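Local coordinates for protein guanine deaminase (Escherichia coli, PDB 6OHB) that catalyses the zinc-dependent hydrolytic deamination of guanine to xanthine and ammonia, the single step from guanine to xanthine in purine degradation, at residues 310-315 against 345-350; 339-344 against 416-421. One frame throughout, in Å; residues are numbered along the deposited sequence.

Contact 1 (310-315 against 345-350)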
loop_
_atom_site.group_PDB
_atom_site.type_symbol
_atom_site.label_atom_id
_atom_site.label_comp_id
_atom_site.label_asym_id
_atom_site.label_seq_id
_atom_site.Cartn_x
_atom_site.Cartn_y
_atom_site.Cartn_z
ATOM N N PHE A 310 2.752 -15.810 -4.483
ATOM C CA PHE A 310 1.999 -17.007 -4.130
ATOM C C PHE A 310 0.992 -17.314 -5.225
ATOM O O PHE A 310 0.283 -16.423 -5.702
ATOM C CB PHE A 310 1.293 -16.812 -2.784
ATOM C CG PHE A 310 0.318 -17.912 -2.426
ATOM C CD1 PHE A 310 0.767 -19.124 -1.924
ATOM C CD2 PHE A 310 -1.048 -17.725 -2.579
ATOM C CE1 PHE A 310 -0.123 -20.125 -1.591
ATOM C CE2 PHE A 310 -1.948 -18.725 -2.250
ATOM C CZ PHE A 310 -1.484 -19.926 -1.753
ATOM N N ASN A 311 0.924 -18.587 -5.613
ATOM C CA ASN A 311 0.092 -19.027 -6.732
ATOM C C ASN A 311 -1.281 -19.415 -6.193
ATOM O O ASN A 311 -1.589 -20.584 -5.957
ATOM C CB ASN A 311 0.765 -20.184 -7.465
ATOM C CG ASN A 311 0.149 -20.460 -8.821
ATOM O OD1 ASN A 311 -0.811 -19.807 -9.228
ATOM N ND2 ASN A 311 0.697 -21.445 -9.526
ATOM N N LEU A 312 -2.119 -18.396 -5.985
ATOM C CA LEU A 312 -3.465 -18.635 -5.473
ATOM C C LEU A 312 -4.298 -19.450 -6.452
ATOM O O LEU A 312 -5.175 -20.219 -6.037
ATOM C CB LEU A 312 -4.153 -17.304 -5.162
ATOM C CG LEU A 312 -5.579 -17.386 -4.606
ATOM C CD1 LEU A 312 -5.580 -18.026 -3.226
ATOM C CD2 LEU A 312 -6.225 -16.011 -4.561
ATOM N N LYS A 313 -4.036 -19.298 -7.752
ATOM C CA LYS A 313 -4.789 -20.036 -8.760
ATOM C C LYS A 313 -4.549 -21.535 -8.635
ATOM O O LYS A 313 -5.498 -22.332 -8.668
ATOM C CB LYS A 313 -4.407 -19.536 -10.153
ATOM C CG LYS A 313 -4.954 -20.364 -11.300
ATOM C CD LYS A 313 -4.470 -19.793 -12.621
ATOM C CE LYS A 313 -4.815 -20.690 -13.796
ATOM N NZ LYS A 313 -4.143 -20.215 -15.041
ATOM N N LYS A 314 -3.291 -21.938 -8.443
ATOM C CA LYS A 314 -3.013 -23.354 -8.233
ATOM C C LYS A 314 -3.580 -23.824 -6.903
ATOM O O LYS A 314 -3.944 -24.997 -6.765
ATOM C CB LYS A 314 -1.505 -23.622 -8.293
ATOM N N ALA A 315 -3.684 -22.925 -5.925
ATOM C CA ALA A 315 -4.311 -23.293 -4.664
ATOM C C ALA A 315 -5.790 -23.611 -4.854
ATOM O O ALA A 315 -6.297 -24.588 -4.291
ATOM C CB ALA A 315 -4.128 -22.170 -3.642
ATOM N N LYS A 345 -2.304 -6.868 -6.029
ATOM C CA LYS A 345 -1.148 -6.547 -6.879
ATOM C C LYS A 345 -0.324 -7.794 -7.208
ATOM O O LYS A 345 0.095 -7.984 -8.358
ATOM C CB LYS A 345 -0.268 -5.475 -6.234
ATOM C CG LYS A 345 -0.938 -4.113 -6.128
ATOM C CD LYS A 345 -0.074 -3.149 -5.342
ATOM C CE LYS A 345 -0.882 -2.385 -4.317
ATOM N NZ LYS A 345 -0.033 -2.014 -3.156
ATOM N N VAL A 346 -0.086 -8.655 -6.216
ATOM C CA VAL A 346 0.670 -9.885 -6.458
ATOM C C VAL A 346 -0.008 -10.727 -7.538
ATOM O O VAL A 346 0.637 -11.229 -8.480
ATOM C CB VAL A 346 0.813 -10.664 -5.133
ATOM C CG1 VAL A 346 1.050 -12.144 -5.388
ATOM C CG2 VAL A 346 1.919 -10.065 -4.268
ATOM N N LEU A 347 -1.333 -10.852 -7.453
ATOM C CA LEU A 347 -2.046 -11.691 -8.405
ATOM C C LEU A 347 -2.119 -11.041 -9.782
ATOM O O LEU A 347 -2.056 -11.738 -10.802
ATOM C CB LEU A 347 -3.428 -12.022 -7.851
ATOM C CG LEU A 347 -3.175 -12.876 -6.607
ATOM C CD1 LEU A 347 -4.389 -12.946 -5.692
ATOM C CD2 LEU A 347 -2.686 -14.269 -7.012
ATOM N N GLN A 348 -2.241 -9.710 -9.840
ATOM C CA GLN A 348 -2.151 -9.029 -11.128
ATOM C C GLN A 348 -0.802 -9.293 -11.783
ATOM O O GLN A 348 -0.712 -9.434 -13.008
ATOM C CB GLN A 348 -2.361 -7.523 -10.957
ATOM C CG GLN A 348 -3.811 -7.065 -10.985
ATOM C CD GLN A 348 -4.504 -7.364 -12.304
ATOM O OE1 GLN A 348 -5.459 -8.143 -12.351
ATOM N NE2 GLN A 348 -4.014 -6.763 -13.383
ATOM N N LEU A 349 0.262 -9.358 -10.978
ATOM C CA LEU A 349 1.562 -9.708 -11.535
ATOM C C LEU A 349 1.586 -11.138 -12.054
ATOM O O LEU A 349 2.333 -11.442 -12.993
ATOM C CB LEU A 349 2.661 -9.515 -10.497
ATOM C CG LEU A 349 3.141 -8.085 -10.264
ATOM C CD1 LEU A 349 4.166 -8.097 -9.157
ATOM C CD2 LEU A 349 3.723 -7.476 -11.530
ATOM N N GLN A 350 0.782 -12.031 -11.475
ATOM C CA GLN A 350 0.716 -13.391 -12.009
ATOM C C GLN A 350 -0.367 -13.590 -13.072
ATOM O O GLN A 350 -0.589 -14.727 -13.503
ATOM C CB GLN A 350 0.514 -14.403 -10.880
ATOM C CG GLN A 350 1.602 -14.363 -9.840
ATOM C CD GLN A 350 1.353 -15.342 -8.718
ATOM O OE1 GLN A 350 1.435 -16.553 -8.910
ATOM N NE2 GLN A 350 1.042 -14.823 -7.538
#
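The turn that leads Phe-310 into helix 312-317 runs past the last turn of helix 336-349, with Phe-310 CA 7.6 Å from Val-346 CA and Leu-312 CA 7.7 Å from Leu-347 CA. Across this gap the one hydrogen bond comes from Gln-350, whose chain reaches over, extended beyond CG, so that NE2 donates a hydrogen bond to Phe-310 O at 2.6 Å. The bond is nearly straight (167° at the hydrogen) and lies close to the plane of the Gln-350 amide, but it meets the carbonyl from above, 55° out of its plane. The same oxygen takes a second, weak bond from Leu-312 N, closing an inverse gamma turn centred on Asn-311. Gln-350 OE1 rests against Asn-311 CA at 3.6 Å, and the two side-chain amides are turned 58° from each other. Asn-311 directs its own OD1 to the helix instead, as N-cap, through a weak capping bond from Lys-314 N. This is the outer layer of the amidohydrolase TIM barrel: Phe-310 and Leu-312 rest on Val-322 of strand 321-324, while Phe-297 of strand 294-297 meets Phe-310, Val-346 and Leu-347. Leu-347 divides its branches, CD1 touching Leu-312 CD2 at 3.7 Å and CD2 lying 3.8 Å from Leu-312 CB. Leu-312 CD1 lies at the edge of the Phe-310 ring, in its plane. Val-346 adds a lighter touch, its CG1 4.1 Å from Phe-310 N.

Contact 2 (339-344 against 416-421)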
loop_
_atom_site.group_PDB
_atom_site.type_symbol
_atom_site.label_atom_id
_atom_site.label_comp_id
_atom_site.label_asym_id
_atom_site.label_seq_id
_atom_site.Cartn_x
_atom_site.Cartn_y
_atom_site.Cartn_z
ATOM N N THR A 339 -3.904 -5.522 3.223
ATOM C CA THR A 339 -3.370 -6.844 2.888
ATOM C C THR A 339 -3.989 -7.376 1.602
ATOM O O THR A 339 -3.290 -7.929 0.744
ATOM C CB THR A 339 -3.600 -7.826 4.039
ATOM O OG1 THR A 339 -2.999 -7.313 5.232
ATOM C CG2 THR A 339 -2.985 -9.179 3.718
ATOM N N LEU A 340 -5.303 -7.215 1.450
ATOM C CA LEU A 340 -5.955 -7.670 0.230
ATOM C C LEU A 340 -5.551 -6.810 -0.959
ATOM O O LEU A 340 -5.462 -7.310 -2.082
ATOM C CB LEU A 340 -7.470 -7.665 0.411
ATOM C CG LEU A 340 -8.031 -8.619 1.466
ATOM C CD1 LEU A 340 -9.477 -8.249 1.778
ATOM C CD2 LEU A 340 -7.921 -10.068 1.006
ATOM N N ASN A 341 -5.304 -5.519 -0.737
ATOM C CA ASN A 341 -4.739 -4.687 -1.800
ATOM C C ASN A 341 -3.407 -5.253 -2.301
ATOM O O ASN A 341 -3.169 -5.349 -3.520
ATOM C CB ASN A 341 -4.559 -3.259 -1.291
ATOM C CG ASN A 341 -4.482 -2.245 -2.412
ATOM O OD1 ASN A 341 -5.195 -2.347 -3.410
ATOM N ND2 ASN A 341 -3.608 -1.257 -2.253
ATOM N N GLU A 342 -2.536 -5.656 -1.372
ATOM C CA GLU A 342 -1.250 -6.221 -1.783
ATOM C C GLU A 342 -1.434 -7.563 -2.483
ATOM O O GLU A 342 -0.733 -7.865 -3.461
ATOM C CB GLU A 342 -0.320 -6.373 -0.580
ATOM C CG GLU A 342 0.004 -5.066 0.121
ATOM C CD GLU A 342 0.805 -4.115 -0.749
ATOM O OE1 GLU A 342 1.771 -4.573 -1.395
ATOM O OE2 GLU A 342 0.468 -2.911 -0.782
ATOM N N ALA A 343 -2.380 -8.375 -2.003
ATOM C CA ALA A 343 -2.691 -9.629 -2.680
ATOM C C ALA A 343 -3.162 -9.376 -4.103
ATOM O O ALA A 343 -2.792 -10.105 -5.030
ATOM C CB ALA A 343 -3.750 -10.404 -1.899
ATOM N N TYR A 344 -3.990 -8.347 -4.288
ATOM C CA TYR A 344 -4.451 -7.989 -5.623
ATOM C C TYR A 344 -3.279 -7.631 -6.536
ATOM O O TYR A 344 -3.249 -8.040 -7.703
ATOM C CB TYR A 344 -5.450 -6.834 -5.529
ATOM C CG TYR A 344 -6.032 -6.422 -6.860
ATOM C CD1 TYR A 344 -5.386 -5.486 -7.670
ATOM C CD2 TYR A 344 -7.223 -6.973 -7.316
ATOM C CE1 TYR A 344 -5.914 -5.113 -8.899
ATOM C CE2 TYR A 344 -7.761 -6.605 -8.539
ATOM C CZ TYR A 344 -7.103 -5.678 -9.326
ATOM O OH TYR A 344 -7.640 -5.314 -10.542
ATOM N N MET A 416 -13.218 0.063 -1.139
ATOM C CA MET A 416 -12.817 -0.202 0.239
ATOM C C MET A 416 -11.466 -0.912 0.297
ATOM O O MET A 416 -10.632 -0.615 1.163
ATOM C CB MET A 416 -13.896 -1.032 0.915
ATOM C CG MET A 416 -13.877 -1.028 2.416
ATOM S SD MET A 416 -15.484 -1.614 2.969
ATOM C CE MET A 416 -15.381 -3.328 2.454
ATOM N N MET A 417 -11.226 -1.844 -0.628
ATOM C CA MET A 417 -9.998 -2.632 -0.590
ATOM C C MET A 417 -8.785 -1.793 -0.968
ATOM O O MET A 417 -7.713 -1.927 -0.366
ATOM C CB MET A 417 -10.122 -3.823 -1.533
ATOM C CG MET A 417 -8.974 -4.801 -1.474
ATOM S SD MET A 417 -9.077 -5.990 -2.826
ATOM C CE MET A 417 -8.604 -4.945 -4.202
ATOM N N THR A 418 -8.928 -0.925 -1.961
ATOM C CA THR A 418 -7.765 -0.213 -2.465
ATOM C C THR A 418 -7.485 1.068 -1.697
ATOM O O THR A 418 -6.332 1.512 -1.662
ATOM C CB THR A 418 -7.936 0.113 -3.952
ATOM O OG1 THR A 418 -9.119 0.901 -4.146
ATOM C CG2 THR A 418 -8.030 -1.172 -4.773
ATOM N N LEU A 419 -8.499 1.670 -1.075
ATOM C CA LEU A 419 -8.317 2.934 -0.376
ATOM C C LEU A 419 -8.494 2.825 1.126
ATOM O O LEU A 419 -8.277 3.815 1.833
ATOM C CB LEU A 419 -9.300 3.978 -0.914
ATOM C CG LEU A 419 -8.833 4.906 -2.027
ATOM C CD1 LEU A 419 -8.015 4.147 -3.063
ATOM C CD2 LEU A 419 -10.055 5.547 -2.661
ATOM N N GLY A 420 -8.873 1.658 1.634
ATOM C CA GLY A 420 -9.235 1.526 3.033
ATOM C C GLY A 420 -8.021 1.317 3.920
ATOM O O GLY A 420 -7.065 0.644 3.545
ATOM N N ASP A 421 -8.081 1.906 5.107
ATOM C CA ASP A 421 -7.100 1.673 6.157
ATOM C C ASP A 421 -7.859 1.661 7.480
ATOM O O ASP A 421 -9.081 1.479 7.517
ATOM C CB ASP A 421 -5.975 2.725 6.085
ATOM C CG ASP A 421 -6.498 4.159 6.039
ATOM O OD1 ASP A 421 -7.336 4.531 6.890
ATOM O OD2 ASP A 421 -6.063 4.923 5.151
#
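Met-417 lays its side chain along helix 336-349, overlapping Leu-340 first and Tyr-344 a turn later. Its CG packs on Leu-340 CB at 3.7 Å; SD then passes the Leu-340 carbonyl oxygen, and a bend at the last torsion (chi3 73°) brings CE to within 3.9 Å of Tyr-344 CB. The methyl meets the tyrosine ring obliquely, near CG and CD2. Here helix 336-349 of the TIM-barrel shell is joined to helix 409-419, far along the sequence, and Ala-359 of helix 356-363 touches both Leu-340 and Met-417. An alanine in place of Met-417 would probably open a gap between the helices, leaving Leu-340 CB without the CG and Tyr-344 CB without the CE methyl that now pack on them. Asn-341 sits where the backbones come closest, its CA 5.4 Å from Thr-418 CA. Its CB lies 3.5 Å from Met-417 O, and OD1 comes within 3.4 Å of Thr-418 CG2, the two side chains crossing at about a right angle. Asn-341 OD1 is also hydrogen-bonded to Tyr-304 OH of the second subunit, a residue that packs on Thr-418 as well, whereas Thr-418 OG1 turns back to bond Phe-414 O in its own helix.

In the fold
Helix 336-349 serves both contacts, contact 2 using residues 339-344 and contact 1 the next six residues, 345-350; the two centres lie about 15 Å apart. Along the chain the segments alternate: 310-315, 339-344, 345-350, 416-421. The helix is thereby joined to an earlier helix, 312-317, and to a much later one, 409-419, all within the amidohydrolase domain. It also faces the second subunit: Lys-345 NZ is salt-bridged to Glu-342 OE2 of its own chain and to Glu-342 OE2 of the second subunit, and Leu-349 packs on Leu-349 of that subunit. Contact 1 lies nearer the catalytic centre, the Phe-310 side chain being about 13 Å from the zinc ion, while contact 2 lies away from the zinc and substrate sites.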